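PDB 3S3T: nucleotide-binding protein, universal stress protein UspA family from Lactobacillus plantarum, which binds ATP and probably acts in the cell's stress response, as other universal stress proteins do, although its exact function is unknown. Local coordinates for residues I8-D13 with Q19-E24; N35-Y40 with E100-Q105; A65-A70 with T88-G93; I112-T117 with S132-H137. All coordinates share one frame; numbering follows the deposited sequence. Where two conformers were deposited one is given.

In the fold
The four contacts clothe one parallel sheet in helices from both sides. Contacts 1 and 3 set helices 16-32 and 53-78 on one side, contacts 2 and 4 helices 95-105 and 129-137 on the other. Contact 1 is central: strand 7-11 lies between strands 35-43 and 111-115, and the centre of contact 1 is about 11 Å from the centres of contacts 2 and 4. Along the chain contact 3 is nested inside the loop closed by contact 2, whereas contacts 1, 2 and 4 follow in series. Contacts 3 and 4, centres about 19 Å apart, do not touch. Strand ends from contacts 1, 2 and 4 meet ATP, so the layered fold also builds the nucleotide pocket.

Contact 1 of 4, residues I8-D13 with Q19-E24; sequences ILVPVD and QAAFTE. With ATP (adenosine-5'-triphosphate), chain I.
The ring of Phe22 meets Val10 at its edge: CG1 of Val10 lies near the ring plane, 3.7 Å from CD2 of Phe22. The same aromatic ring enters a cation-pi interaction with Arg74 and touches Phe77 and Val78 of helix 53-78, so it is wedged between that helix and the sheet. Its chi1 of 171° sets CG anti to the backbone N, which leaves the CD2 edge of the ring turned to Val10. The second branch of Val10 reaches past the ring to the helix backbone, with CG2 3.8 Å from CA of Phe22. CG2 also comes within 4.3 Å of CB of Ala21. Val12 brings CG1 to 4.1 Å from CB of Phe22.

Within helix 16-32, O of Gln19 accepts from both N and OG1 of Thr23, which approach from opposite faces of the carbonyl plane. OE1 of Gln19 bonds to the same Arg74. This is the first strand-helix step of a beta-alpha-beta unit, and ATP lies just beyond the strand. O of Pro11 receives the bond from O2' of ATP at 2.7 Å, CB of Pro11 lies 3.3 Å from N3 of the adenine, and O of Val12 is 3.0 Å from C2. The chemistry is therefore divided: Val10 and Val12 pack on Ala21 and Phe22, while backbone oxygens, with the side chains of Pro11 and Asp13 against the adenine, face the nucleotide, so the ribose hydroxyl bound here probably depends on where the backbone at the strand end lies.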
# COMPACT_ATOMS: atom_id res chain seq x y z
N ILE A 8 8.44 13.72 20.57
CA ILE A 8 7.61 12.61 20.08
C ILE A 8 6.16 13.06 19.84
O ILE A 8 5.62 13.84 20.61
CB ILE A 8 7.60 11.44 21.12
CG1 ILE A 8 9.04 10.97 21.41
CG2 ILE A 8 6.74 10.21 20.66
CD1 ILE A 8 9.16 9.98 22.59
N LEU A 9 5.56 12.54 18.76
CA LEU A 9 4.19 12.81 18.41
C LEU A 9 3.43 11.50 18.46
O LEU A 9 3.90 10.47 17.94
CB LEU A 9 4.08 13.39 16.99
CG LEU A 9 2.67 13.77 16.52
CD1 LEU A 9 2.02 14.87 17.34
CD2 LEU A 9 2.75 14.22 15.08
N VAL A 10 2.31 11.50 19.16
CA VAL A 10 1.43 10.35 19.19
C VAL A 10 0.02 10.79 18.73
O VAL A 10 -0.76 11.31 19.51
CB VAL A 10 1.42 9.59 20.52
CG1 VAL A 10 1.07 10.47 21.74
CG2 VAL A 10 0.50 8.38 20.39
N PRO A 11 -0.28 10.61 17.43
CA PRO A 11 -1.63 10.89 16.98
C PRO A 11 -2.58 9.83 17.56
O PRO A 11 -2.30 8.63 17.45
CB PRO A 11 -1.51 10.84 15.45
CG PRO A 11 -0.07 10.98 15.16
CD PRO A 11 0.60 10.27 16.31
N VAL A 12 -3.68 10.27 18.16
CA VAL A 12 -4.70 9.34 18.60
C VAL A 12 -6.09 9.62 18.01
O VAL A 12 -6.49 10.77 17.87
CB VAL A 12 -4.85 9.39 20.15
CG1 VAL A 12 -3.63 8.81 20.83
CG2 VAL A 12 -5.08 10.82 20.59
N ASP A 13 -6.83 8.55 17.71
CA ASP A 13 -8.28 8.64 17.52
C ASP A 13 -8.90 8.15 18.82
O ASP A 13 -8.22 8.17 19.87
CB ASP A 13 -8.78 7.88 16.28
CG ASP A 13 -8.43 6.41 16.33
OD1 ASP A 13 -8.14 5.92 17.42
OD2 ASP A 13 -8.47 5.77 15.28
N GLN A 19 -5.12 4.33 22.02
CA GLN A 19 -4.76 4.51 23.42
C GLN A 19 -3.62 3.59 23.90
O GLN A 19 -2.81 3.97 24.76
CB GLN A 19 -6.00 4.32 24.31
CG GLN A 19 -5.73 4.44 25.79
CD GLN A 19 -5.21 5.79 26.24
OE1 GLN A 19 -5.28 6.80 25.52
NE2 GLN A 19 -4.70 5.82 27.49
N ALA A 20 -3.54 2.39 23.37
CA ALA A 20 -2.39 1.53 23.62
C ALA A 20 -1.08 2.18 23.02
O ALA A 20 0.01 2.11 23.60
CB ALA A 20 -2.64 0.19 23.02
N ALA A 21 -1.22 2.82 21.85
CA ALA A 21 -0.14 3.63 21.25
C ALA A 21 0.31 4.77 22.18
O ALA A 21 1.48 5.00 22.38
CB ALA A 21 -0.64 4.22 19.89
N PHE A 22 -0.65 5.52 22.70
CA PHE A 22 -0.34 6.59 23.61
C PHE A 22 0.39 6.04 24.83
O PHE A 22 1.40 6.60 25.26
CB PHE A 22 -1.59 7.34 24.03
CG PHE A 22 -1.34 8.30 25.12
CD1 PHE A 22 -1.64 7.97 26.44
CD2 PHE A 22 -0.73 9.52 24.85
CE1 PHE A 22 -1.38 8.86 27.47
CE2 PHE A 22 -0.47 10.42 25.90
CZ PHE A 22 -0.80 10.09 27.20
N THR A 23 -0.08 4.92 25.34
CA THR A 23 0.54 4.32 26.55
C THR A 23 2.01 4.01 26.32
O THR A 23 2.83 4.28 27.20
CB THR A 23 -0.23 3.10 27.03
OG1 THR A 23 -1.54 3.53 27.37
CG2 THR A 23 0.44 2.45 28.28
N GLU A 24 2.33 3.49 25.13
CA GLU A 24 3.72 3.21 24.77
C GLU A 24 4.51 4.47 24.49
O GLU A 24 5.70 4.54 24.84
CB GLU A 24 3.81 2.26 23.59
CG GLU A 24 5.23 1.84 23.21
CD GLU A 24 6.02 1.25 24.35
OE1 GLU A 24 7.25 1.31 24.28
OE2 GLU A 24 5.40 0.75 25.32
PG ATP I . -9.08 2.94 8.10
O1G ATP I . -9.33 4.36 8.54
O2G ATP I . -10.35 2.25 7.69
O3G ATP I . -8.02 2.75 7.02
PB ATP I . -8.68 2.30 10.93
O1B ATP I . -8.90 0.97 11.59
O2B ATP I . -9.59 3.43 11.28
O3B ATP I . -8.63 2.04 9.35
PA ATP I . -6.38 4.06 11.10
O1A ATP I . -7.29 5.21 10.82
O2A ATP I . -5.25 3.91 10.17
O3A ATP I . -7.13 2.67 11.22
O5' ATP I . -5.81 4.32 12.62
C5' ATP I . -4.51 3.85 12.97
C4' ATP I . -3.85 4.80 13.97
O4' ATP I . -3.82 6.06 13.31
C3' ATP I . -4.66 5.04 15.24
O3' ATP I . -4.43 4.04 16.22
C2' ATP I . -4.17 6.42 15.58
O2' ATP I . -2.90 6.28 16.19
C1' ATP I . -4.03 7.11 14.23
N9 ATP I . -5.22 7.89 13.89
C8 ATP I . -6.30 7.48 13.16
N7 ATP I . -7.23 8.46 13.07
C5 ATP I . -6.72 9.50 13.74
C6 ATP I . -7.20 10.84 14.05
N6 ATP I . -8.40 11.23 13.59
N1 ATP I . -6.38 11.67 14.80
C2 ATP I . -5.19 11.23 15.24
N3 ATP I . -4.70 10.00 15.03
C4 ATP I . -5.42 9.13 14.29

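Contact 2 of 4, residues N35-Y40 with E100-Q105; sequences NLTALY and EDYAKQ. With ATP (adenosine-5'-triphosphate), chain I.
Thr37 and Tyr102 approach from opposite directions, CG2 of Thr37 lying 3.7 Å from OH of Tyr102. With chi1 at -65°, the methyl is anti to the backbone N and OG1 lies beside that nitrogen, and the hydroxyl is joined to the tyrosine through water. That water, in the plane of the Tyr102 ring at its edge, is 2.9 Å from both OG1 of Thr37 and OH of Tyr102. The tyrosine hydroxyl also bonds to Glu89 on the next strand.

Further along, Leu39 slides past Tyr102 in the opposite direction, and its CD2 approaches the root of the ring obliquely, 4.1 Å from CG of Tyr102. Here helix 95-105 lies over one face of the parallel sheet, as in the three-layer alpha/beta fold of universal stress proteins, and the 9.1 Å between CA of Leu39 and CA of Tyr102 is filled from both sides. The ring also stacks with His106 and touches Leu9. At the pocket end, O of Leu39 comes within 3.4 Å of C2 of the ATP adenine, while Tyr40 turns to the other side of the sheet and bonds to Glu63. On the helix, Lys104 NZ forms a salt bridge with the anti lone pair of Glu100 OE2 (3.1 Å), and Glu100 OE1 is hydrogen-bonded to Tyr133 OH of the same chain and salt-bridged to Arg124 of the third subunit.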
# COMPACT_ATOMS: atom_id res chain seq x y z
N ASN A 35 10.13 15.40 24.90
CA ASN A 35 8.85 16.07 24.91
C ASN A 35 7.85 15.15 24.22
O ASN A 35 8.22 14.38 23.30
CB ASN A 35 8.93 17.44 24.23
CG ASN A 35 9.94 18.38 24.88
OD1 ASN A 35 10.03 18.49 26.10
ND2 ASN A 35 10.73 19.04 24.04
N LEU A 36 6.60 15.18 24.69
CA LEU A 36 5.54 14.36 24.13
C LEU A 36 4.35 15.22 23.75
O LEU A 36 3.97 16.10 24.52
CB LEU A 36 5.13 13.25 25.13
CG LEU A 36 4.08 12.22 24.68
CD1 LEU A 36 4.51 11.52 23.42
CD2 LEU A 36 3.81 11.22 25.82
N THR A 37 3.81 15.00 22.54
CA THR A 37 2.58 15.67 22.11
C THR A 37 1.56 14.60 21.65
O THR A 37 1.90 13.78 20.80
CB THR A 37 2.85 16.59 20.91
OG1 THR A 37 3.72 17.64 21.34
CG2 THR A 37 1.52 17.21 20.36
N ALA A 38 0.36 14.60 22.25
CA ALA A 38 -0.80 13.82 21.75
C ALA A 38 -1.67 14.69 20.87
O ALA A 38 -2.00 15.85 21.22
CB ALA A 38 -1.59 13.22 22.87
N LEU A 39 -2.01 14.17 19.68
CA LEU A 39 -2.76 14.93 18.68
C LEU A 39 -4.00 14.15 18.26
O LEU A 39 -3.87 13.05 17.75
CB LEU A 39 -1.90 15.19 17.45
CG LEU A 39 -2.57 15.72 16.16
CD1 LEU A 39 -3.22 17.17 16.36
CD2 LEU A 39 -1.58 15.74 15.07
N TYR A 40 -5.19 14.70 18.51
CA TYR A 40 -6.43 14.15 17.94
C TYR A 40 -6.90 15.02 16.79
O TYR A 40 -7.09 16.23 16.95
CB TYR A 40 -7.52 14.11 19.02
CG TYR A 40 -8.81 13.42 18.62
CD1 TYR A 40 -9.73 14.04 17.76
CD2 TYR A 40 -9.13 12.15 19.11
CE1 TYR A 40 -10.90 13.38 17.38
CE2 TYR A 40 -10.34 11.52 18.76
CZ TYR A 40 -11.19 12.11 17.91
OH TYR A 40 -12.34 11.44 17.60
N GLU A 100 0.81 14.34 8.99
CA GLU A 100 1.98 14.64 8.15
C GLU A 100 2.38 16.11 8.30
O GLU A 100 3.58 16.43 8.52
CB GLU A 100 1.65 14.32 6.68
CG GLU A 100 2.69 14.74 5.67
CD GLU A 100 2.27 14.51 4.23
OE1 GLU A 100 1.10 14.30 3.94
OE2 GLU A 100 3.14 14.59 3.38
N ASP A 101 1.39 17.00 8.16
CA ASP A 101 1.66 18.42 8.14
C ASP A 101 2.20 18.84 9.50
O ASP A 101 3.06 19.71 9.60
CB ASP A 101 0.39 19.22 7.80
CG ASP A 101 0.02 19.13 6.33
OD1 ASP A 101 0.83 18.64 5.50
OD2 ASP A 101 -1.09 19.54 5.99
N TYR A 102 1.67 18.23 10.55
CA TYR A 102 2.07 18.57 11.89
C TYR A 102 3.56 18.24 12.07
O TYR A 102 4.30 19.05 12.61
CB TYR A 102 1.22 17.83 12.93
CG TYR A 102 1.37 18.42 14.32
CD1 TYR A 102 0.48 19.36 14.80
CD2 TYR A 102 2.43 18.04 15.15
CE1 TYR A 102 0.61 19.91 16.06
CE2 TYR A 102 2.57 18.59 16.41
CZ TYR A 102 1.66 19.53 16.86
OH TYR A 102 1.82 20.08 18.11
N ALA A 103 3.97 17.06 11.61
CA ALA A 103 5.39 16.66 11.73
C ALA A 103 6.29 17.56 10.89
O ALA A 103 7.42 17.83 11.29
CB ALA A 103 5.58 15.23 11.30
N LYS A 104 5.81 18.04 9.74
CA LYS A 104 6.61 18.98 8.91
C LYS A 104 6.56 20.43 9.43
O LYS A 104 7.52 21.21 9.27
CB LYS A 104 6.17 18.87 7.45
CG LYS A 104 6.47 17.47 6.93
CD LYS A 104 6.04 17.14 5.49
CE LYS A 104 6.57 15.73 5.14
NZ LYS A 104 6.14 15.14 3.81
N GLN A 105 5.47 20.77 10.08
CA GLN A 105 5.32 22.08 10.69
C GLN A 105 6.23 22.19 11.92
O GLN A 105 6.69 23.26 12.25
CB GLN A 105 3.83 22.32 11.07
CG GLN A 105 2.91 22.59 9.86
CD GLN A 105 1.40 22.45 10.16
OE1 GLN A 105 0.60 22.26 9.24
NE2 GLN A 105 1.02 22.53 11.44
PG ATP I . -9.08 2.94 8.10
O1G ATP I . -9.33 4.36 8.54
O2G ATP I . -10.35 2.25 7.69
O3G ATP I . -8.02 2.75 7.02
PB ATP I . -8.68 2.30 10.93
O1B ATP I . -8.90 0.97 11.59
O2B ATP I . -9.59 3.43 11.28
O3B ATP I . -8.63 2.04 9.35
PA ATP I . -6.38 4.06 11.10
O1A ATP I . -7.29 5.21 10.82
O2A ATP I . -5.25 3.91 10.17
O3A ATP I . -7.13 2.67 11.22
O5' ATP I . -5.81 4.32 12.62
C5' ATP I . -4.51 3.85 12.97
C4' ATP I . -3.85 4.80 13.97
O4' ATP I . -3.82 6.06 13.31
C3' ATP I . -4.66 5.04 15.24
O3' ATP I . -4.43 4.04 16.22
C2' ATP I . -4.17 6.42 15.58
O2' ATP I . -2.90 6.28 16.19
C1' ATP I . -4.03 7.11 14.23
N9 ATP I . -5.22 7.89 13.89
C8 ATP I . -6.30 7.48 13.16
N7 ATP I . -7.23 8.46 13.07
C5 ATP I . -6.72 9.50 13.74
C6 ATP I . -7.20 10.84 14.05
N6 ATP I . -8.40 11.23 13.59
N1 ATP I . -6.38 11.67 14.80
C2 ATP I . -5.19 11.23 15.24
N3 ATP I . -4.70 10.00 15.03
C4 ATP I . -5.42 9.13 14.29
O HOH W 1 4.33 19.68 19.44

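Contact 3 of 4, residues A65-A70 with T88-G93; sequences AHAKDA and TEISYG
Ile90 and Lys68 mark the closest backbone approach between helix 53-78 and strand 87-93, with CA of Ile90 7.3 Å from CA of Lys68. From the strand, Ile90 points at the helix and divides its reach between two neighbours. CD1 of Ile90 presses on CB of Ala67 at 3.8 Å, methyl against methyl, while CG1 of Ile90 lies 3.9 Å from CG of Lys68. A chi1 of -53° puts CG1 anti to the carbonyl carbon, which sends the CG1-CD1 branch to the helix, its methylene to Lys68 and its terminal methyl to Ala67.

The helix crosses from strand 35-43 to its sheet neighbour 87-93, making the beta-alpha-beta crossover that leads to the outermost strand of this chain. Ala67 belongs to the buried side of that helix, and its CB also packs on Tyr40 of the first of the two strands, so one methyl group touches both. Lys68 sits at the solvent margin and was modelled in two conformers; the aliphatic start of its chain lies obliquely across Ile90. Toward the strand end, Tyr92 touches Ala64, one turn earlier in the helix. Another helix residue, His66, stacks its ring with Tyr47 of the third subunit.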
# COMPACT_ATOMS: atom_id res chain seq x y z
N ALA A 65 -15.14 17.78 21.93
CA ALA A 65 -15.28 17.85 23.37
C ALA A 65 -14.95 16.50 24.01
O ALA A 65 -14.30 16.46 25.03
CB ALA A 65 -16.71 18.36 23.77
N HIS A 66 -15.38 15.41 23.39
CA HIS A 66 -15.02 14.07 23.84
C HIS A 66 -13.51 13.85 23.81
O HIS A 66 -12.95 13.33 24.75
CB HIS A 66 -15.70 13.02 22.96
CG HIS A 66 -15.31 11.61 23.30
ND1 HIS A 66 -15.77 10.97 24.44
CD2 HIS A 66 -14.49 10.73 22.68
CE1 HIS A 66 -15.26 9.75 24.50
NE2 HIS A 66 -14.49 9.58 23.43
N ALA A 67 -12.89 14.19 22.70
CA ALA A 67 -11.43 14.15 22.58
C ALA A 67 -10.73 14.96 23.71
O ALA A 67 -9.71 14.53 24.28
CB ALA A 67 -11.02 14.70 21.21
N LYS A 68 -11.26 16.14 24.00
CA LYS A 68 -10.67 17.01 25.02
C LYS A 68 -10.74 16.34 26.39
O LYS A 68 -9.82 16.44 27.19
CB LYS A 68 -11.35 18.40 25.02
CG LYS A 68 -10.91 19.23 23.77
CD LYS A 68 -11.52 20.68 23.68
CE LYS A 68 -12.54 20.86 22.53
NZ LYS A 68 -13.97 21.16 22.98
N ASP A 69 -11.83 15.61 26.64
CA ASP A 69 -11.93 14.89 27.90
C ASP A 69 -10.95 13.72 27.93
O ASP A 69 -10.39 13.40 28.98
CB ASP A 69 -13.37 14.40 28.16
CG ASP A 69 -13.45 13.61 29.44
OD1 ASP A 69 -13.41 14.23 30.54
OD2 ASP A 69 -13.50 12.36 29.35
N ALA A 70 -10.72 13.06 26.80
CA ALA A 70 -9.72 11.99 26.79
C ALA A 70 -8.29 12.56 27.03
O ALA A 70 -7.47 11.92 27.68
CB ALA A 70 -9.78 11.22 25.51
N THR A 88 -1.15 18.53 24.57
CA THR A 88 -2.30 17.93 23.91
C THR A 88 -2.83 18.90 22.86
O THR A 88 -2.88 20.14 23.08
CB THR A 88 -3.38 17.57 24.90
OG1 THR A 88 -3.88 18.75 25.56
CG2 THR A 88 -2.84 16.55 25.92
N GLU A 89 -3.24 18.37 21.72
CA GLU A 89 -3.71 19.18 20.64
C GLU A 89 -4.89 18.51 19.96
O GLU A 89 -4.85 17.30 19.66
CB GLU A 89 -2.58 19.31 19.62
CG GLU A 89 -2.88 20.31 18.51
CD GLU A 89 -2.09 21.58 18.61
OE1 GLU A 89 -0.91 21.55 19.07
OE2 GLU A 89 -2.63 22.62 18.17
N ILE A 90 -5.94 19.30 19.72
CA ILE A 90 -7.06 18.86 18.95
C ILE A 90 -7.10 19.75 17.70
O ILE A 90 -7.17 20.99 17.80
CB ILE A 90 -8.38 18.98 19.75
CG1 ILE A 90 -8.29 18.26 21.10
CG2 ILE A 90 -9.57 18.51 18.92
CD1 ILE A 90 -7.92 16.84 21.04
N SER A 91 -6.99 19.12 16.54
CA SER A 91 -7.03 19.85 15.28
C SER A 91 -8.15 19.35 14.39
O SER A 91 -8.68 18.25 14.62
CB SER A 91 -5.68 19.70 14.54
OG SER A 91 -4.65 20.37 15.24
N TYR A 92 -8.47 20.15 13.39
CA TYR A 92 -9.55 19.89 12.43
C TYR A 92 -8.95 19.78 11.03
O TYR A 92 -8.19 20.64 10.58
CB TYR A 92 -10.62 21.00 12.51
CG TYR A 92 -11.12 21.21 13.93
CD1 TYR A 92 -10.40 22.01 14.83
CD2 TYR A 92 -12.29 20.63 14.37
CE1 TYR A 92 -10.85 22.20 16.15
CE2 TYR A 92 -12.76 20.80 15.68
CZ TYR A 92 -12.04 21.59 16.57
OH TYR A 92 -12.51 21.76 17.87
N GLY A 93 -9.22 18.66 10.35
CA GLY A 93 -8.72 18.48 8.98
C GLY A 93 -8.87 17.03 8.62
O GLY A 93 -9.58 16.27 9.32

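Contact 4 of 4, residues I112-T117 with S132-H137; sequences IVLGAT and SYVVDH. With ATP (adenosine-5'-triphosphate), chain I.
In the beta-alpha-beta unit made by strand 111-115, helix 129-137 and strand 141-145, the first strand holds the helix through Ile112 and Leu114, which both close on Val134. CD1 of Ile112 lies 3.7 Å from CG1 of Val134, the two side chains crossing at about a right angle. Leu114 comes at a slant, with CD1 3.7 Å from CB of Val134. A chi1 of -175° places CG1 of Val134 anti to the backbone N, between the two strand residues, and Ile99 packs against the same valine.

Near the end of the helix the rings of Tyr133 and His137 lie against each other: CZ of Tyr133 is over one imidazole face, toward its rim, and Asp136 OD1 is farther off over the opposite face. ND1 of His137, 3.3 Å above the centre of the Tyr133 ring, donates to O of Tyr133 over 3.0 Å with an N-H...acceptor angle of 150°, and the oxygen lies in the imidazole plane. O of Tyr133 also takes the backbone N-H of His137, so two donors grip it.

Leu114 faces two ways: its CD2 is 3.9 Å from O2' of ATP. Beyond it the backbone takes hold of the ribose. N of Gly115 donates to O2' of ATP at 3.2 Å, nearly straight at 166°, and O3' of ATP donates to O of Thr117 at 2.8 Å. The loop from Gly115 through Gly118 to Ser129, whose Gly118 N and Ser129 OG also bond to ATP, fits the G-2X-G-9X-G(S/T) signature of ATP-binding universal stress proteins.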
# COMPACT_ATOMS: atom_id res chain seq x y z
N ILE A 112 7.08 9.50 15.41
CA ILE A 112 5.63 9.46 15.47
C ILE A 112 5.25 8.06 15.93
O ILE A 112 5.79 7.06 15.40
CB ILE A 112 5.00 9.76 14.10
CG1 ILE A 112 5.43 11.13 13.53
CG2 ILE A 112 3.44 9.69 14.21
CD1 ILE A 112 4.84 11.46 12.10
N VAL A 113 4.37 7.97 16.94
CA VAL A 113 3.90 6.72 17.48
C VAL A 113 2.44 6.53 17.05
O VAL A 113 1.62 7.39 17.26
CB VAL A 113 4.05 6.69 19.03
CG1 VAL A 113 3.52 5.38 19.60
CG2 VAL A 113 5.55 6.93 19.45
N LEU A 114 2.12 5.40 16.46
CA LEU A 114 0.76 5.13 15.91
C LEU A 114 0.25 3.78 16.33
O LEU A 114 1.02 2.80 16.42
CB LEU A 114 0.80 5.14 14.35
CG LEU A 114 1.08 6.48 13.67
CD1 LEU A 114 1.57 6.27 12.24
CD2 LEU A 114 -0.14 7.46 13.70
N GLY A 115 -1.06 3.66 16.51
CA GLY A 115 -1.65 2.34 16.60
C GLY A 115 -1.66 1.70 15.23
O GLY A 115 -1.77 2.38 14.22
N ALA A 116 -1.59 0.39 15.16
CA ALA A 116 -1.70 -0.26 13.86
C ALA A 116 -3.08 -0.01 13.18
O ALA A 116 -3.14 0.23 11.97
CB ALA A 116 -1.45 -1.73 14.00
N THR A 117 -4.15 -0.10 13.96
CA THR A 117 -5.51 0.06 13.46
C THR A 117 -6.18 1.11 14.34
O THR A 117 -5.55 1.62 15.29
CB THR A 117 -6.29 -1.25 13.50
OG1 THR A 117 -6.31 -1.75 14.83
CG2 THR A 117 -5.64 -2.29 12.60
N SER A 132 -0.62 3.55 7.43
CA SER A 132 0.25 3.35 6.25
C SER A 132 0.61 4.69 5.58
O SER A 132 1.72 4.86 5.09
CB SER A 132 -0.34 2.34 5.27
OG SER A 132 -1.50 2.86 4.70
N TYR A 133 -0.32 5.63 5.56
CA TYR A 133 -0.06 6.94 4.94
C TYR A 133 1.08 7.66 5.70
O TYR A 133 2.06 8.15 5.08
CB TYR A 133 -1.28 7.82 4.95
CG TYR A 133 -1.04 9.15 4.32
CD1 TYR A 133 -0.48 10.19 5.02
CD2 TYR A 133 -1.30 9.33 2.97
CE1 TYR A 133 -0.28 11.44 4.42
CE2 TYR A 133 -1.04 10.55 2.33
CZ TYR A 133 -0.54 11.59 3.05
OH TYR A 133 -0.28 12.81 2.44
N VAL A 134 0.95 7.71 7.02
CA VAL A 134 1.94 8.33 7.88
C VAL A 134 3.29 7.60 7.81
O VAL A 134 4.34 8.24 7.67
CB VAL A 134 1.40 8.58 9.31
CG1 VAL A 134 2.43 9.36 10.19
CG2 VAL A 134 0.14 9.44 9.23
N VAL A 135 3.31 6.27 7.85
CA VAL A 135 4.59 5.61 7.69
C VAL A 135 5.31 6.07 6.40
O VAL A 135 6.54 6.30 6.38
CB VAL A 135 4.42 4.03 7.72
CG1 VAL A 135 5.68 3.33 7.20
CG2 VAL A 135 4.07 3.51 9.17
N ASP A 136 4.54 6.19 5.33
CA ASP A 136 5.04 6.58 4.03
C ASP A 136 5.55 8.02 4.02
O ASP A 136 6.67 8.31 3.56
CB ASP A 136 3.87 6.43 3.06
CG ASP A 136 4.27 6.48 1.62
OD1 ASP A 136 5.40 6.90 1.32
OD2 ASP A 136 3.43 6.07 0.79
N HIS A 137 4.74 8.91 4.57
CA HIS A 137 4.94 10.31 4.32
C HIS A 137 5.65 11.08 5.44
O HIS A 137 5.97 12.29 5.28
CB HIS A 137 3.62 10.97 4.04
CG HIS A 137 3.06 10.64 2.69
ND1 HIS A 137 2.21 9.58 2.47
CD2 HIS A 137 3.19 11.27 1.49
CE1 HIS A 137 1.89 9.54 1.18
NE2 HIS A 137 2.44 10.56 0.58
PG ATP I . -9.08 2.94 8.10
O1G ATP I . -9.33 4.36 8.54
O2G ATP I . -10.35 2.25 7.69
O3G ATP I . -8.02 2.75 7.02
PB ATP I . -8.68 2.30 10.93
O1B ATP I . -8.90 0.97 11.59
O2B ATP I . -9.59 3.43 11.28
O3B ATP I . -8.63 2.04 9.35
PA ATP I . -6.38 4.06 11.10
O1A ATP I . -7.29 5.21 10.82
O2A ATP I . -5.25 3.91 10.17
O3A ATP I . -7.13 2.67 11.22
O5' ATP I . -5.81 4.32 12.62
C5' ATP I . -4.51 3.85 12.97
C4' ATP I . -3.85 4.80 13.97
O4' ATP I . -3.82 6.06 13.31
C3' ATP I . -4.66 5.04 15.24
O3' ATP I . -4.43 4.04 16.22
C2' ATP I . -4.17 6.42 15.58
O2' ATP I . -2.90 6.28 16.19
C1' ATP I . -4.03 7.11 14.23
N9 ATP I . -5.22 7.89 13.89
C8 ATP I . -6.30 7.48 13.16
N7 ATP I . -7.23 8.46 13.07
C5 ATP I . -6.72 9.50 13.74
C6 ATP I . -7.20 10.84 14.05
N6 ATP I . -8.40 11.23 13.59
N1 ATP I . -6.38 11.67 14.80
C2 ATP I . -5.19 11.23 15.24
N3 ATP I . -4.70 10.00 15.03
C4 ATP I . -5.42 9.13 14.29